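PDB 4XRI: importin-95 from Chaetomium thermophilum, which probably carries proteinaceous cargo into the nucleus as a flexible HEAT-repeat transport receptor of the importin-beta family, and probably binds a small GTPase. Local coordinates for residues Q709-I714 with L740-T745; T731-V736 with Q788-S793; T705-F710 with I757-S762; A796-I801 with R813-V818. The protein carries 2 engineered substitutions. All coordinates share one frame; numbering follows the deposited sequence.

Going along the chain, residues 705-714 come first, in the loop after helix 690-701 and the start of helix 711-725. Two contacts open here and share Gln709 and Phe710. Contact 1 closes on the end of helix 730-743, inside the span of contact 3, which closes on helix 754-780. These two touch, Lys711 and Pro712 lying on Tyr759. Contact 2 opens on helix 730-743 before contact 1 has closed. It ends at the turn before helix 791-802, and so crosses both. Contact 4 follows in series. Contacts 1 and 4 join consecutive helices; contact 3 ties a loop to a helix. Contacts 1 and 2 touch through Gln741, which meets Tyr790 and Ser793.

Contact 1. Residues Q709-I714 with L740-T745; sequences QFKPAI and LQQAAT
The Gln742 amide turns an edge, not a face, to Lys711: NZ of Lys711 is 3.3 Å from OE1 of Gln742, with NE2 of Gln742 farther off at 3.7 Å. The setting is a HEAT-repeat alpha-solenoid. The start of helix 711-725 lies beside the end of helix 730-743, and the two run in roughly antiparallel directions.

The lysine-glutamine hydrogen bond is weak. It meets OE1 at a C=O...NZ angle of about 110°. The Lys711 chain leaves its helix extended and bends at chi3 (-74°), which swings NZ to the amide. Gln742 bends at chi2, and this brings its end nearer than its CB direction suggests. Nearer the Lys711 backbone the contact is apolar. CD of Lys711 lies 4.4 Å from CB of Ala743, and Ala743 also packs on Ile767 of helix 754-780. Lys711 also touches Leu701 of helix 690-701 and Ile746.

The glutamine backbone is pinned separately. Its O accepts from Thr745 N and from Thr745 OG1; the latter bond is 2.7 Å, in the carbonyl plane and on a lone pair.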
loop_
_atom_site.group_PDB
_atom_site.type_symbol
_atom_site.label_atom_id
_atom_site.label_comp_id
_atom_site.label_asym_id
_atom_site.label_seq_id
_atom_site.Cartn_x
_atom_site.Cartn_y
_atom_site.Cartn_z
ATOM N N GLN A 709 -16.123 9.984 0.408
ATOM C CA GLN A 709 -15.536 8.692 0.094
ATOM C C GLN A 709 -16.587 7.642 -0.261
ATOM O O GLN A 709 -16.285 6.656 -0.935
ATOM C CB GLN A 709 -14.686 8.201 1.268
ATOM C CG GLN A 709 -15.484 7.739 2.481
ATOM C CD GLN A 709 -14.603 7.361 3.653
ATOM O OE1 GLN A 709 -14.045 6.265 3.700
ATOM N NE2 GLN A 709 -14.469 8.274 4.605
ATOM N N PHE A 710 -17.819 7.855 0.186
ATOM C CA PHE A 710 -18.878 6.877 -0.024
ATOM C C PHE A 710 -19.646 7.111 -1.321
ATOM O O PHE A 710 -20.360 6.223 -1.787
ATOM C CB PHE A 710 -19.863 6.889 1.151
ATOM C CG PHE A 710 -19.220 6.673 2.491
ATOM C CD1 PHE A 710 -18.704 5.436 2.837
ATOM C CD2 PHE A 710 -19.147 7.707 3.409
ATOM C CE1 PHE A 710 -18.114 5.238 4.072
ATOM C CE2 PHE A 710 -18.561 7.513 4.646
ATOM C CZ PHE A 710 -18.046 6.277 4.977
ATOM N N LYS A 711 -19.499 8.298 -1.902
ATOM C CA LYS A 711 -20.330 8.695 -3.039
ATOM C C LYS A 711 -20.245 7.772 -4.273
ATOM O O LYS A 711 -21.280 7.431 -4.835
ATOM C CB LYS A 711 -19.999 10.125 -3.464
ATOM C CG LYS A 711 -20.965 10.683 -4.511
ATOM C CD LYS A 711 -20.669 12.133 -4.871
ATOM C CE LYS A 711 -21.096 13.079 -3.767
ATOM N NZ LYS A 711 -20.921 14.498 -4.164
ATOM N N PRO A 712 -19.029 7.349 -4.691
ATOM C CA PRO A 712 -18.984 6.461 -5.864
ATOM C C PRO A 712 -19.827 5.195 -5.714
ATOM O O PRO A 712 -20.548 4.831 -6.643
ATOM C CB PRO A 712 -17.494 6.107 -5.977
ATOM C CG PRO A 712 -16.793 7.275 -5.392
ATOM C CD PRO A 712 -17.670 7.727 -4.259
ATOM N N ALA A 713 -19.743 4.543 -4.559
ATOM C CA ALA A 713 -20.510 3.324 -4.314
ATOM C C ALA A 713 -21.997 3.633 -4.149
ATOM O O ALA A 713 -22.854 2.823 -4.503
ATOM C CB ALA A 713 -19.981 2.603 -3.092
ATOM N N ILE A 714 -22.297 4.810 -3.610
ATOM C CA ILE A 714 -23.682 5.236 -3.410
ATOM C C ILE A 714 -24.386 5.461 -4.749
ATOM O O ILE A 714 -25.561 5.120 -4.917
ATOM C CB ILE A 714 -23.750 6.523 -2.560
ATOM C CG1 ILE A 714 -23.432 6.208 -1.098
ATOM C CG2 ILE A 714 -25.118 7.179 -2.661
ATOM C CD1 ILE A 714 -23.349 7.434 -0.217
ATOM N N LEU A 740 -26.356 13.418 -9.687
ATOM C CA LEU A 740 -25.527 12.891 -10.769
ATOM C C LEU A 740 -24.863 14.002 -11.573
ATOM O O LEU A 740 -23.693 13.900 -11.942
ATOM C CB LEU A 740 -26.361 12.008 -11.701
ATOM C CG LEU A 740 -26.947 10.710 -11.139
ATOM C CD1 LEU A 740 -27.864 10.019 -12.133
ATOM C CD2 LEU A 740 -25.821 9.784 -10.711
ATOM N N GLN A 741 -25.619 15.063 -11.840
ATOM C CA GLN A 741 -25.112 16.195 -12.609
ATOM C C GLN A 741 -24.019 16.936 -11.849
ATOM O O GLN A 741 -23.019 17.352 -12.434
ATOM C CB GLN A 741 -26.251 17.154 -12.966
ATOM C CG GLN A 741 -27.191 16.613 -14.029
ATOM C CD GLN A 741 -28.412 17.490 -14.241
ATOM O OE1 GLN A 741 -28.924 18.105 -13.305
ATOM N NE2 GLN A 741 -28.881 17.557 -15.483
ATOM N N GLN A 742 -24.209 17.089 -10.541
ATOM C CA GLN A 742 -23.208 17.721 -9.690
ATOM C C GLN A 742 -21.938 16.884 -9.636
ATOM O O GLN A 742 -20.827 17.408 -9.738
ATOM C CB GLN A 742 -23.760 17.930 -8.277
ATOM C CG GLN A 742 -22.760 18.512 -7.286
ATOM C CD GLN A 742 -22.176 17.468 -6.346
ATOM O OE1 GLN A 742 -22.389 16.267 -6.518
ATOM N NE2 GLN A 742 -21.438 17.929 -5.341
ATOM N N ALA A 743 -22.119 15.576 -9.480
ATOM C CA ALA A 743 -21.006 14.642 -9.369
ATOM C C ALA A 743 -20.137 14.648 -10.623
ATOM O O ALA A 743 -18.931 14.413 -10.555
ATOM C CB ALA A 743 -21.525 13.238 -9.091
ATOM N N ALA A 744 -20.757 14.925 -11.763
ATOM C CA ALA A 744 -20.053 14.925 -13.040
ATOM C C ALA A 744 -19.072 16.090 -13.163
ATOM O O ALA A 744 -18.138 16.035 -13.962
ATOM C CB ALA A 744 -21.050 14.960 -14.186
ATOM N N THR A 745 -19.283 17.136 -12.370
ATOM C CA THR A 745 -18.441 18.326 -12.442
ATOM C C THR A 745 -17.223 18.217 -11.528
ATOM O O THR A 745 -16.304 19.036 -11.604
ATOM C CB THR A 745 -19.226 19.599 -12.071
ATOM O OG1 THR A 745 -19.548 19.574 -10.676
ATOM C CG2 THR A 745 -20.506 19.695 -12.886
#

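Contact 2. Residues T731-V736 with Q788-S793; sequences TYLTIV and QPYVES
Leu733 and Tyr790 make the apolar part of this contact. It joins helix 730-743 of the HEAT-repeat solenoid to the turn that enters helix 791-802. CG of Leu733 lies 3.9 Å from CE2 of Tyr790, and CD2 of Leu733 is 4.0 Å from the same ring carbon. The two side chains lie alongside each other and run in opposite directions. Leu733 holds CG anti to its backbone N (chi1 -178°), which carries the branch toward the ring although its CB does not point there. Tyr790 also packs on Ala737 and Gln741 of helix 730-743 and on Trp771 of helix 754-780.

The polar part passes through water. One water donates to the backbone O of Thr734 at 2.7 Å and is hydrogen-bonded to OH of Tyr790 at 3.1 Å. The phenol makes no direct hydrogen bond to the opposite segment. Its OH is 3.9 Å from CA of Thr734, a van der Waals touch. CB of Thr734 points away from the tyrosine, yet its OG1 stays 4.3 Å from OH of Tyr790. A glycerol, probably from the crystallisation liquor, lies close to the Thr734 side chain.

A third bond runs from the first turn of helix 791-802 back to Tyr790. OG of Ser793 donates to O of Tyr790 at 2.5 Å, a length so short that it should be read with caution. The same OG takes a weak bond from Gln741 NE2.

The chemistry is therefore mixed. Van der Waals contact with Leu733 is made at the CE2 corner of the ring. The phenol reaches the Thr734 carbonyl through one water, so the polar link between the segments is indirect.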
loop_
_atom_site.group_PDB
_atom_site.type_symbol
_atom_site.label_atom_id
_atom_site.label_comp_id
_atom_site.label_asym_id
_atom_site.label_seq_id
_atom_site.Cartn_x
_atom_site.Cartn_y
_atom_site.Cartn_z
ATOM N N THR A 731 -40.031 8.703 -8.525
ATOM C CA THR A 731 -40.116 9.408 -7.251
ATOM C C THR A 731 -38.779 10.047 -6.863
ATOM O O THR A 731 -38.745 11.098 -6.222
ATOM C CB THR A 731 -40.585 8.450 -6.130
ATOM O OG1 THR A 731 -41.918 8.004 -6.412
ATOM C CG2 THR A 731 -40.567 9.131 -4.766
ATOM N N TYR A 732 -37.678 9.425 -7.279
ATOM C CA TYR A 732 -36.349 9.893 -6.887
ATOM C C TYR A 732 -35.577 10.559 -8.018
ATOM O O TYR A 732 -34.465 11.042 -7.811
ATOM C CB TYR A 732 -35.521 8.728 -6.341
ATOM C CG TYR A 732 -36.239 7.937 -5.279
ATOM C CD1 TYR A 732 -36.382 8.438 -3.993
ATOM C CD2 TYR A 732 -36.781 6.690 -5.562
ATOM C CE1 TYR A 732 -37.044 7.721 -3.019
ATOM C CE2 TYR A 732 -37.445 5.965 -4.592
ATOM C CZ TYR A 732 -37.574 6.488 -3.326
ATOM O OH TYR A 732 -38.235 5.771 -2.363
ATOM N N LEU A 733 -36.171 10.595 -9.206
ATOM C CA LEU A 733 -35.453 11.030 -10.400
ATOM C C LEU A 733 -34.961 12.472 -10.317
ATOM O O LEU A 733 -33.816 12.755 -10.660
ATOM C CB LEU A 733 -36.330 10.871 -11.643
ATOM C CG LEU A 733 -35.635 11.270 -12.947
ATOM C CD1 LEU A 733 -34.339 10.485 -13.123
ATOM C CD2 LEU A 733 -36.555 11.069 -14.140
ATOM N N THR A 734 -35.822 13.378 -9.863
ATOM C CA THR A 734 -35.452 14.787 -9.763
ATOM C C THR A 734 -34.219 14.982 -8.884
ATOM O O THR A 734 -33.255 15.637 -9.285
ATOM C CB THR A 734 -36.603 15.639 -9.199
ATOM O OG1 THR A 734 -37.717 15.587 -10.098
ATOM C CG2 THR A 734 -36.158 17.083 -9.036
ATOM N N ILE A 735 -34.259 14.404 -7.689
ATOM C CA ILE A 735 -33.160 14.510 -6.737
ATOM C C ILE A 735 -31.886 13.831 -7.237
ATOM O O ILE A 735 -30.810 14.423 -7.221
ATOM C CB ILE A 735 -33.541 13.896 -5.378
ATOM C CG1 ILE A 735 -34.588 14.760 -4.676
ATOM C CG2 ILE A 735 -32.307 13.739 -4.502
ATOM C CD1 ILE A 735 -35.142 14.120 -3.423
ATOM N N VAL A 736 -32.014 12.586 -7.683
ATOM C CA VAL A 736 -30.855 11.793 -8.088
ATOM C C VAL A 736 -30.163 12.372 -9.321
ATOM O O VAL A 736 -28.931 12.414 -9.388
ATOM C CB VAL A 736 -31.256 10.328 -8.363
ATOM C CG1 VAL A 736 -30.107 9.558 -8.990
ATOM C CG2 VAL A 736 -31.710 9.653 -7.075
ATOM N N GLN A 788 -36.062 12.279 -20.661
ATOM C CA GLN A 788 -35.561 13.107 -21.768
ATOM C C GLN A 788 -34.792 14.391 -21.390
ATOM O O GLN A 788 -33.766 14.686 -22.004
ATOM C CB GLN A 788 -36.733 13.481 -22.683
ATOM C CG GLN A 788 -36.586 14.809 -23.418
ATOM C CD GLN A 788 -35.605 14.744 -24.571
ATOM O OE1 GLN A 788 -35.559 13.760 -25.309
ATOM N NE2 GLN A 788 -34.814 15.801 -24.732
ATOM N N PRO A 789 -35.274 15.164 -20.392
ATOM C CA PRO A 789 -34.533 16.394 -20.075
ATOM C C PRO A 789 -33.100 16.197 -19.566
ATOM O O PRO A 789 -32.339 17.165 -19.536
ATOM C CB PRO A 789 -35.393 17.040 -18.977
ATOM C CG PRO A 789 -36.757 16.544 -19.238
ATOM C CD PRO A 789 -36.573 15.133 -19.693
ATOM N N TYR A 790 -32.737 14.981 -19.177
ATOM C CA TYR A 790 -31.429 14.740 -18.573
ATOM C C TYR A 790 -30.440 14.110 -19.544
ATOM O O TYR A 790 -29.260 13.957 -19.228
ATOM C CB TYR A 790 -31.577 13.849 -17.342
ATOM C CG TYR A 790 -32.498 14.427 -16.296
ATOM C CD1 TYR A 790 -32.139 15.561 -15.582
ATOM C CD2 TYR A 790 -33.731 13.843 -16.025
ATOM C CE1 TYR A 790 -32.975 16.101 -14.628
ATOM C CE2 TYR A 790 -34.575 14.375 -15.066
ATOM C CZ TYR A 790 -34.191 15.503 -14.372
ATOM O OH TYR A 790 -35.027 16.036 -13.419
ATOM N N VAL A 791 -30.929 13.754 -20.726
ATOM C CA VAL A 791 -30.123 13.060 -21.724
ATOM C C VAL A 791 -28.921 13.890 -22.173
ATOM O O VAL A 791 -27.830 13.356 -22.372
ATOM C CB VAL A 791 -30.981 12.680 -22.949
ATOM C CG1 VAL A 791 -30.121 12.115 -24.063
ATOM C CG2 VAL A 791 -32.047 11.676 -22.543
ATOM N N GLU A 792 -29.119 15.197 -22.318
ATOM C CA GLU A 792 -28.038 16.082 -22.744
ATOM C C GLU A 792 -26.875 16.071 -21.755
ATOM O O GLU A 792 -25.710 16.062 -22.153
ATOM C CB GLU A 792 -28.547 17.514 -22.929
ATOM C CG GLU A 792 -27.460 18.494 -23.350
ATOM C CD GLU A 792 -28.010 19.839 -23.788
ATOM O OE1 GLU A 792 -29.233 20.056 -23.657
ATOM O OE2 GLU A 792 -27.217 20.676 -24.268
ATOM N N SER A 793 -27.197 16.065 -20.465
ATOM C CA SER A 793 -26.175 16.042 -19.424
ATOM C C SER A 793 -25.428 14.713 -19.417
ATOM O O SER A 793 -24.265 14.646 -19.020
ATOM C CB SER A 793 -26.800 16.297 -18.053
ATOM O OG SER A 793 -27.692 15.254 -17.702
HETATM O O HOH W 1 -33.268 17.496 -11.259
#

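Contact 3. Residues T705-F710 with I757-S762; sequences TLANQF and IDYVIS
The contact belongs to the capping loop that leads into helix 711-725; Tyr759 of helix 754-780 packs on it and bonds to it. The loop spans residues 705-710. It contains an inverse gamma turn centred on Ala707, followed by Asn708, whose side chain makes the capping bond. Tyr759 meets both residues.

CB of Ala707 sits over one face of the Tyr759 ring in a CH-pi contact. It is 4.2 Å from the ring centroid and 27° off the normal. Its closest ring atom is CE1 of Tyr759, at 3.8 Å, so the methyl lies toward one side of the ring. The backbone O of Asn708 approaches at the ring edge, near the plane. There Tyr759 OH donates to Asn708 O at 2.5 Å. This is very short, so its exact length deserves caution. Asn708 N lies near the same OH, but its angle is too poor for a bond. CA of Gln709 approaches obliquely, 4.3 Å from CE2 of Tyr759.

With chi1 at 174°, the Tyr759 ring extends away from its own backbone N and out to the loop. The ring also packs on Lys711 and Pro712 of helix 711-725.

CB of Asn708 points away from helix 754-780, and its amide bonds within its own part of the fold. OD1 of Asn708 accepts from Phe710 N at 2.9 Å with an N-H...O angle of 159°, and ND2 bonds to Asn700 OD1. Asn708 is thus held at its backbone O by Tyr759, while its side chain bonds to Phe710 N and Asn700. The OD1 bond to the N two residues on is that of an Asx turn, a common way to begin a helix.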
loop_
_atom_site.group_PDB
_atom_site.type_symbol
_atom_site.label_atom_id
_atom_site.label_comp_id
_atom_site.label_asym_id
_atom_site.label_seq_id
_atom_site.Cartn_x
_atom_site.Cartn_y
_atom_site.Cartn_z
ATOM N N THR A 705 -17.796 17.309 3.245
ATOM C CA THR A 705 -16.683 16.804 2.451
ATOM C C THR A 705 -17.080 16.666 0.983
ATOM O O THR A 705 -17.956 15.870 0.649
ATOM C CB THR A 705 -16.192 15.441 2.984
ATOM O OG1 THR A 705 -15.822 15.574 4.363
ATOM C CG2 THR A 705 -14.990 14.957 2.176
ATOM N N LEU A 706 -16.442 17.455 0.118
ATOM C CA LEU A 706 -16.718 17.419 -1.321
ATOM C C LEU A 706 -16.463 16.039 -1.907
ATOM O O LEU A 706 -17.352 15.442 -2.510
ATOM C CB LEU A 706 -15.879 18.456 -2.077
ATOM C CG LEU A 706 -16.064 18.368 -3.599
ATOM C CD1 LEU A 706 -17.290 19.151 -4.042
ATOM C CD2 LEU A 706 -14.818 18.800 -4.366
ATOM N N ALA A 707 -15.250 15.537 -1.723
ATOM C CA ALA A 707 -14.897 14.213 -2.197
ATOM C C ALA A 707 -15.321 13.130 -1.210
ATOM O O ALA A 707 -14.494 12.312 -0.795
ATOM C CB ALA A 707 -13.391 14.140 -2.467
ATOM N N ASN A 708 -16.607 13.138 -0.852
ATOM C CA ASN A 708 -17.241 12.071 -0.074
ATOM C C ASN A 708 -16.778 10.693 -0.508
ATOM O O ASN A 708 -17.029 10.282 -1.646
ATOM C CB ASN A 708 -18.772 12.177 -0.201
ATOM C CG ASN A 708 -19.531 11.295 0.799
ATOM O OD1 ASN A 708 -19.040 10.270 1.271
ATOM N ND2 ASN A 708 -20.747 11.704 1.118
ATOM N N GLN A 709 -16.123 9.984 0.408
ATOM C CA GLN A 709 -15.536 8.692 0.094
ATOM C C GLN A 709 -16.587 7.642 -0.261
ATOM O O GLN A 709 -16.285 6.656 -0.935
ATOM C CB GLN A 709 -14.686 8.201 1.268
ATOM C CG GLN A 709 -15.484 7.739 2.481
ATOM C CD GLN A 709 -14.603 7.361 3.653
ATOM O OE1 GLN A 709 -14.045 6.265 3.700
ATOM N NE2 GLN A 709 -14.469 8.274 4.605
ATOM N N PHE A 710 -17.819 7.855 0.186
ATOM C CA PHE A 710 -18.878 6.877 -0.024
ATOM C C PHE A 710 -19.646 7.111 -1.321
ATOM O O PHE A 710 -20.360 6.223 -1.787
ATOM C CB PHE A 710 -19.863 6.889 1.151
ATOM C CG PHE A 710 -19.220 6.673 2.491
ATOM C CD1 PHE A 710 -18.704 5.436 2.837
ATOM C CD2 PHE A 710 -19.147 7.707 3.409
ATOM C CE1 PHE A 710 -18.114 5.238 4.072
ATOM C CE2 PHE A 710 -18.561 7.513 4.646
ATOM C CZ PHE A 710 -18.046 6.277 4.977
ATOM N N ILE A 757 -7.458 11.757 -8.784
ATOM C CA ILE A 757 -7.680 11.259 -10.137
ATOM C C ILE A 757 -8.396 9.915 -10.088
ATOM O O ILE A 757 -9.372 9.689 -10.805
ATOM C CB ILE A 757 -6.354 11.109 -10.909
ATOM C CG1 ILE A 757 -5.795 12.485 -11.278
ATOM C CG2 ILE A 757 -6.556 10.267 -12.161
ATOM C CD1 ILE A 757 -4.363 12.445 -11.764
ATOM N N ASP A 758 -7.909 9.031 -9.224
ATOM C CA ASP A 758 -8.530 7.729 -9.026
ATOM C C ASP A 758 -9.946 7.863 -8.481
ATOM O O ASP A 758 -10.849 7.142 -8.907
ATOM C CB ASP A 758 -7.688 6.868 -8.081
ATOM C CG ASP A 758 -6.425 6.351 -8.738
ATOM O OD1 ASP A 758 -6.408 6.223 -9.981
ATOM O OD2 ASP A 758 -5.451 6.068 -8.010
ATOM N N TYR A 759 -10.133 8.784 -7.540
ATOM C CA TYR A 759 -11.447 8.998 -6.940
ATOM C C TYR A 759 -12.482 9.401 -7.986
ATOM O O TYR A 759 -13.611 8.908 -7.978
ATOM C CB TYR A 759 -11.381 10.063 -5.846
ATOM C CG TYR A 759 -12.743 10.426 -5.295
ATOM C CD1 TYR A 759 -13.398 11.582 -5.705
ATOM C CD2 TYR A 759 -13.385 9.600 -4.380
ATOM C CE1 TYR A 759 -14.647 11.910 -5.212
ATOM C CE2 TYR A 759 -14.634 9.921 -3.879
ATOM C CZ TYR A 759 -15.258 11.077 -4.299
ATOM O OH TYR A 759 -16.499 11.399 -3.805
ATOM N N VAL A 760 -12.087 10.295 -8.887
ATOM C CA VAL A 760 -12.986 10.804 -9.917
ATOM C C VAL A 760 -13.301 9.728 -10.956
ATOM O O VAL A 760 -14.430 9.633 -11.440
ATOM C CB VAL A 760 -12.387 12.047 -10.610
ATOM C CG1 VAL A 760 -13.188 12.428 -11.847
ATOM C CG2 VAL A 760 -12.323 13.213 -9.632
ATOM N N ILE A 761 -12.303 8.914 -11.292
ATOM C CA ILE A 761 -12.527 7.772 -12.172
ATOM C C ILE A 761 -13.543 6.828 -11.538
ATOM O O ILE A 761 -14.491 6.386 -12.186
ATOM C CB ILE A 761 -11.228 6.998 -12.460
ATOM C CG1 ILE A 761 -10.288 7.828 -13.334
ATOM C CG2 ILE A 761 -11.537 5.673 -13.143
ATOM C CD1 ILE A 761 -8.991 7.120 -13.653
ATOM N N SER A 762 -13.342 6.538 -10.258
ATOM C CA SER A 762 -14.261 5.690 -9.514
ATOM C C SER A 762 -15.647 6.319 -9.425
ATOM O O SER A 762 -16.659 5.632 -9.568
ATOM C CB SER A 762 -13.721 5.419 -8.111
ATOM O OG SER A 762 -14.662 4.694 -7.340
#

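Contact 4. Residues A796-I801 with R813-V818; sequences ALLNSI and RASMGV
Ser815 can be followed outward from helix 809-825 toward helix 791-802. Its CB points at the other segment and lies 3.8 Å from CD2 of Leu798. That methyl is also 3.9 Å from the backbone O of Ser815, so it rests against both side chain and backbone. At the tip, OG of Ser815 is 3.8 Å from CD1 of Ile801. This is only a van der Waals touch. The hydrogen bond of OG goes back along its own helix, to the backbone O of Leu811. OG lies anti to the carbonyl carbon (chi1 -61°), which places it for that bond.

The two helices are consecutive and antiparallel, a pairing usual in HEAT-repeat solenoids. Leu798 and Ser815 mark their nearest backbone approach, with the CA of Leu798 6.7 Å from the CA of Ser815. The extended chi2 of Ile801 (174°) carries CD1 to OG of Ser815. Leu798 also packs on Trp839 of helix 838-849, and Ile801 on Met768 of helix 754-780.

No hydrogen bond crosses this buried interface. The serine hydroxyl is satisfied within its helix, and the small side chain is consistent with the close backbone approach. Between these segments the contact is van der Waals packing of Leu798 and Ile801 on Ser815.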
loop_
_atom_site.group_PDB
_atom_site.type_symbol
_atom_site.label_atom_id
_atom_site.label_comp_id
_atom_site.label_asym_id
_atom_site.label_seq_id
_atom_site.Cartn_x
_atom_site.Cartn_y
_atom_site.Cartn_z
ATOM N N ALA A 796 -22.935 14.910 -22.192
ATOM C CA ALA A 796 -21.904 15.839 -21.743
ATOM C C ALA A 796 -20.821 15.112 -20.954
ATOM O O ALA A 796 -19.629 15.305 -21.190
ATOM C CB ALA A 796 -22.517 16.950 -20.903
ATOM N N LEU A 797 -21.250 14.268 -20.022
ATOM C CA LEU A 797 -20.325 13.479 -19.220
ATOM C C LEU A 797 -19.576 12.463 -20.072
ATOM O O LEU A 797 -18.368 12.286 -19.917
ATOM C CB LEU A 797 -21.071 12.767 -18.093
ATOM C CG LEU A 797 -20.254 11.768 -17.274
ATOM C CD1 LEU A 797 -19.009 12.425 -16.691
ATOM C CD2 LEU A 797 -21.115 11.203 -16.175
ATOM N N LEU A 798 -20.304 11.796 -20.965
ATOM C CA LEU A 798 -19.703 10.853 -21.906
ATOM C C LEU A 798 -18.552 11.498 -22.667
ATOM O O LEU A 798 -17.490 10.898 -22.838
ATOM C CB LEU A 798 -20.752 10.332 -22.893
ATOM C CG LEU A 798 -21.743 9.280 -22.394
ATOM C CD1 LEU A 798 -22.810 9.026 -23.454
ATOM C CD2 LEU A 798 -21.020 7.991 -22.049
ATOM N N ASN A 799 -18.768 12.731 -23.110
ATOM C CA ASN A 799 -17.747 13.480 -23.827
ATOM C C ASN A 799 -16.573 13.853 -22.932
ATOM O O ASN A 799 -15.420 13.818 -23.360
ATOM C CB ASN A 799 -18.352 14.741 -24.447
ATOM C CG ASN A 799 -17.329 15.567 -25.197
ATOM O OD1 ASN A 799 -16.842 15.161 -26.253
ATOM N ND2 ASN A 799 -17.000 16.735 -24.658
ATOM N N SER A 800 -16.874 14.211 -21.687
ATOM C CA SER A 800 -15.842 14.568 -20.722
ATOM C C SER A 800 -14.930 13.378 -20.453
ATOM O O SER A 800 -13.712 13.522 -20.347
ATOM C CB SER A 800 -16.473 15.059 -19.418
ATOM O OG SER A 800 -15.484 15.528 -18.519
ATOM N N ILE A 801 -15.537 12.201 -20.350
ATOM C CA ILE A 801 -14.802 10.960 -20.147
ATOM C C ILE A 801 -13.932 10.642 -21.359
ATOM O O ILE A 801 -12.787 10.205 -21.223
ATOM C CB ILE A 801 -15.764 9.788 -19.881
ATOM C CG1 ILE A 801 -16.536 10.024 -18.581
ATOM C CG2 ILE A 801 -15.010 8.469 -19.822
ATOM C CD1 ILE A 801 -17.603 8.996 -18.327
ATOM N N ARG A 813 -16.341 0.614 -20.141
ATOM C CA ARG A 813 -17.371 -0.403 -20.320
ATOM C C ARG A 813 -18.746 0.159 -19.971
ATOM O O ARG A 813 -19.690 0.051 -20.757
ATOM C CB ARG A 813 -17.069 -1.638 -19.466
ATOM C CG ARG A 813 -18.102 -2.748 -19.607
ATOM C CD ARG A 813 -17.615 -4.062 -19.017
ATOM N NE ARG A 813 -17.415 -3.989 -17.572
ATOM C CZ ARG A 813 -16.227 -3.924 -16.980
ATOM N NH1 ARG A 813 -15.118 -3.924 -17.708
ATOM N NH2 ARG A 813 -16.148 -3.864 -15.658
ATOM N N ALA A 814 -18.844 0.767 -18.792
ATOM C CA ALA A 814 -20.088 1.376 -18.328
ATOM C C ALA A 814 -20.579 2.454 -19.288
ATOM O O ALA A 814 -21.783 2.612 -19.500
ATOM C CB ALA A 814 -19.901 1.961 -16.938
ATOM N N SER A 815 -19.635 3.192 -19.866
ATOM C CA SER A 815 -19.954 4.246 -20.823
ATOM C C SER A 815 -20.561 3.665 -22.092
ATOM O O SER A 815 -21.573 4.161 -22.590
ATOM C CB SER A 815 -18.704 5.058 -21.163
ATOM O OG SER A 815 -18.171 5.675 -20.006
ATOM N N MET A 816 -19.931 2.614 -22.612
ATOM C CA MET A 816 -20.455 1.887 -23.762
ATOM C C MET A 816 -21.865 1.393 -23.469
ATOM O O MET A 816 -22.757 1.495 -24.312
ATOM C CB MET A 816 -19.548 0.705 -24.129
ATOM C CG MET A 816 -18.133 1.071 -24.557
ATOM S SD MET A 816 -18.031 1.973 -26.115
ATOM C CE MET A 816 -17.925 3.666 -25.539
ATOM N N GLY A 817 -22.051 0.864 -22.265
ATOM C CA GLY A 817 -23.344 0.366 -21.836
ATOM C C GLY A 817 -24.421 1.428 -21.881
ATOM O O GLY A 817 -25.524 1.180 -22.361
ATOM N N VAL A 818 -24.094 2.621 -21.393
ATOM C CA VAL A 818 -25.051 3.722 -21.357
ATOM C C VAL A 818 -25.405 4.205 -22.761
ATOM O O VAL A 818 -26.567 4.507 -23.046
ATOM C CB VAL A 818 -24.507 4.898 -20.513
ATOM C CG1 VAL A 818 -25.236 6.196 -20.836
ATOM C CG2 VAL A 818 -24.637 4.569 -19.034
#